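Local coordinates for probable glutamine-binding lipoprotein GlnH (GLNBP) (Mycobacterium tuberculosis, PDB 6H20) that binds aspartate, and also glutamate and asparagine, and probably acts as an extracellular sensor that regulates protein kinase G activity, at residues A[139-144]-A[208-213]. Sequence-based numbering, arbitrary orientation.
Sequences LDANQR and TDDTIL. With ASN (asparagine), chain B.
Asp210 folds back over the backbone of Asn142 and holds it by two bonds, one to its carboxylate and one from its backbone N. Asn142 N donates to Asp210 OD1 at 3.1 Å in a nearly straight bond, with the N-H coming from above the carboxylate plane. Asp210 N donates to Asn142 O at 2.8 Å. The first torsion makes this possible: CG lies between the backbone N and the carbonyl carbon (chi1 56°), which turns the carboxylate back to the strand. Asp210 OD2 accepts from a water at 2.7 Å that is also held by Arg144 NH1, in the guanidinium plane. Arg144 NH2 bonds Gly227 O. The guanidinium and carboxylate planes are 69° apart. The Arg144 chain lies across Asp210, with Arg144 CD 3.9 Å from Asp210 CB.

Ala141 CB packs 3.4 Å from Thr211 OG1, which is hydrogen-bonded to Tyr235 OH. Leu139 CD2 meets Thr211 CG2 tip to tip. Arg144 N donates to Thr208 O at 2.9 Å at the corner before the helix.

Asp209 turns its carboxylate from the strand to the ligand. The N of the bound asparagine donates to Asp209 OD2 at 2.7 Å, and Tyr235 OH bonds the same oxygen. A water donates to Asp209 OD1 and weakly to Gln143 OE1, whose amide is held at NE2 by Ser207 OG. Thr208 and Ile212 line the same pocket.

In this family 3 solute-binding protein, of PBP2 type, the start of helix 210-219 and strand 139-148 frame the amino-acid pocket. The strand pairs with strands 205-207 and 232-240, the latter carrying Tyr235. Helix 191-199 adds Trp191 beside Thr208 and Ile212.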
loop_
_atom_site.group_PDB
_atom_site.type_symbol
_atom_site.label_atom_id
_atom_site.label_comp_id
_atom_site.label_asym_id
_atom_site.label_seq_id
_atom_site.Cartn_x
_atom_site.Cartn_y
_atom_site.Cartn_z
ATOM N N LEU A 139 4.118 -0.498 -8.048
ATOM C CA LEU A 139 3.727 -1.896 -7.941
ATOM C C LEU A 139 2.232 -1.928 -8.182
ATOM O O LEU A 139 1.521 -1.047 -7.698
ATOM C CB LEU A 139 4.028 -2.430 -6.533
ATOM C CG LEU A 139 3.812 -3.931 -6.322
ATOM C CD1 LEU A 139 4.811 -4.723 -7.135
ATOM C CD2 LEU A 139 3.956 -4.270 -4.841
ATOM N N ASP A 140 1.757 -2.918 -8.937
ATOM C CA ASP A 140 0.335 -3.018 -9.260
ATOM C C ASP A 140 -0.232 -4.289 -8.644
ATOM O O ASP A 140 0.096 -5.397 -9.085
ATOM C CB ASP A 140 0.107 -3.003 -10.770
ATOM C CG ASP A 140 -1.356 -2.910 -11.124
ATOM O OD1 ASP A 140 -2.076 -2.128 -10.463
ATOM O OD2 ASP A 140 -1.792 -3.613 -12.068
ATOM N N ALA A 141 -1.084 -4.131 -7.643
ATOM C CA ALA A 141 -1.698 -5.258 -6.949
ATOM C C ALA A 141 -3.184 -5.330 -7.300
ATOM O O ALA A 141 -3.724 -4.493 -8.028
ATOM C CB ALA A 141 -1.477 -5.128 -5.439
ATOM N N ASN A 142 -3.855 -6.363 -6.797
ATOM C CA ASN A 142 -5.290 -6.460 -7.026
ATOM C C ASN A 142 -5.955 -7.095 -5.817
ATOM O O ASN A 142 -5.425 -8.058 -5.243
ATOM C CB ASN A 142 -5.629 -7.264 -8.282
ATOM C CG ASN A 142 -6.945 -6.825 -8.903
ATOM O OD1 ASN A 142 -8.012 -6.996 -8.302
ATOM N ND2 ASN A 142 -6.878 -6.249 -10.110
ATOM N N GLN A 143 -7.127 -6.564 -5.456
ATOM C CA GLN A 143 -7.833 -7.035 -4.265
ATOM C C GLN A 143 -8.344 -8.458 -4.475
ATOM O O GLN A 143 -9.007 -8.747 -5.481
ATOM C CB GLN A 143 -9.011 -6.109 -3.963
ATOM C CG GLN A 143 -9.771 -6.512 -2.683
ATOM C CD GLN A 143 -10.625 -5.372 -2.153
ATOM O OE1 GLN A 143 -10.562 -4.246 -2.651
ATOM N NE2 GLN A 143 -11.439 -5.667 -1.137
ATOM N N ARG A 144 -8.072 -9.340 -3.507
ATOM C CA ARG A 144 -8.576 -10.717 -3.544
ATOM C C ARG A 144 -9.082 -11.096 -2.152
ATOM O O ARG A 144 -9.305 -10.234 -1.295
ATOM C CB ARG A 144 -7.525 -11.687 -4.113
ATOM C CG ARG A 144 -7.141 -11.358 -5.563
ATOM C CD ARG A 144 -6.227 -12.409 -6.173
ATOM N NE ARG A 144 -6.937 -13.672 -6.352
ATOM C CZ ARG A 144 -6.332 -14.822 -6.644
ATOM N NH1 ARG A 144 -5.013 -14.855 -6.791
ATOM N NH2 ARG A 144 -7.042 -15.935 -6.793
ATOM N N THR A 208 -8.231 -7.848 0.807
ATOM C CA THR A 208 -7.412 -6.677 0.477
ATOM C C THR A 208 -6.481 -7.068 -0.665
ATOM O O THR A 208 -6.625 -8.147 -1.259
ATOM C CB THR A 208 -6.669 -6.113 1.702
ATOM O OG1 THR A 208 -6.038 -4.878 1.349
ATOM C CG2 THR A 208 -5.576 -7.040 2.221
ATOM N N ASP A 209 -5.521 -6.190 -0.958
ATOM C CA ASP A 209 -4.551 -6.404 -2.022
ATOM C C ASP A 209 -3.912 -7.784 -1.905
ATOM O O ASP A 209 -3.489 -8.190 -0.822
ATOM C CB ASP A 209 -3.416 -5.384 -1.868
ATOM C CG ASP A 209 -3.883 -3.938 -1.757
ATOM O OD1 ASP A 209 -5.091 -3.622 -1.856
ATOM O OD2 ASP A 209 -2.981 -3.107 -1.554
ATOM N N ASP A 210 -3.784 -8.477 -3.046
ATOM C CA ASP A 210 -3.184 -9.813 -3.020
ATOM C C ASP A 210 -1.747 -9.800 -2.500
ATOM O O ASP A 210 -1.309 -10.767 -1.860
ATOM C CB ASP A 210 -3.316 -10.523 -4.379
ATOM C CG ASP A 210 -2.717 -9.751 -5.567
ATOM O OD1 ASP A 210 -2.247 -8.598 -5.460
ATOM O OD2 ASP A 210 -2.730 -10.354 -6.668
ATOM N N THR A 211 -1.020 -8.706 -2.735
ATOM C CA THR A 211 0.313 -8.507 -2.167
ATOM C C THR A 211 0.290 -8.573 -0.639
ATOM O O THR A 211 1.087 -9.296 -0.024
ATOM C CB THR A 211 0.800 -7.120 -2.586
ATOM O OG1 THR A 211 -0.292 -6.204 -2.451
ATOM C CG2 THR A 211 1.273 -7.125 -4.051
ATOM N N ILE A 212 -0.587 -7.783 -0.009
ATOM C CA ILE A 212 -0.717 -7.790 1.453
ATOM C C ILE A 212 -1.152 -9.168 1.936
ATOM O O ILE A 212 -0.620 -9.707 2.926
ATOM C CB ILE A 212 -1.696 -6.686 1.909
ATOM C CG1 ILE A 212 -1.176 -5.310 1.503
ATOM C CG2 ILE A 212 -1.947 -6.776 3.437
ATOM C CD1 ILE A 212 -2.162 -4.189 1.819
ATOM N N LEU A 213 -2.130 -9.762 1.247
ATOM C CA LEU A 213 -2.606 -11.089 1.640
ATOM C C LEU A 213 -1.491 -12.129 1.578
ATOM O O LEU A 213 -1.423 -13.018 2.438
ATOM C CB LEU A 213 -3.764 -11.520 0.743
ATOM C CG LEU A 213 -5.052 -10.696 0.797
ATOM C CD1 LEU A 213 -6.092 -11.336 -0.123
ATOM C CD2 LEU A 213 -5.590 -10.590 2.230
HETATM N N ASN B . -3.748 -0.514 -1.054
HETATM C CA ASN B . -4.972 -0.362 -0.269
HETATM C C ASN B . -5.197 1.108 0.036
HETATM O O ASN B . -6.044 1.453 0.880
HETATM C CB ASN B . -4.896 -1.178 1.023
HETATM C CG ASN B . -3.870 -0.644 1.992
HETATM O OD1 ASN B . -2.985 0.129 1.640
HETATM N ND2 ASN B . -4.010 -1.031 3.239
HETATM O OXT ASN B . -4.512 1.955 -0.578
HETATM O O HOH W 1 -7.753 -3.842 -1.568
HETATM O O HOH W 2 -2.795 -13.024 -6.666
#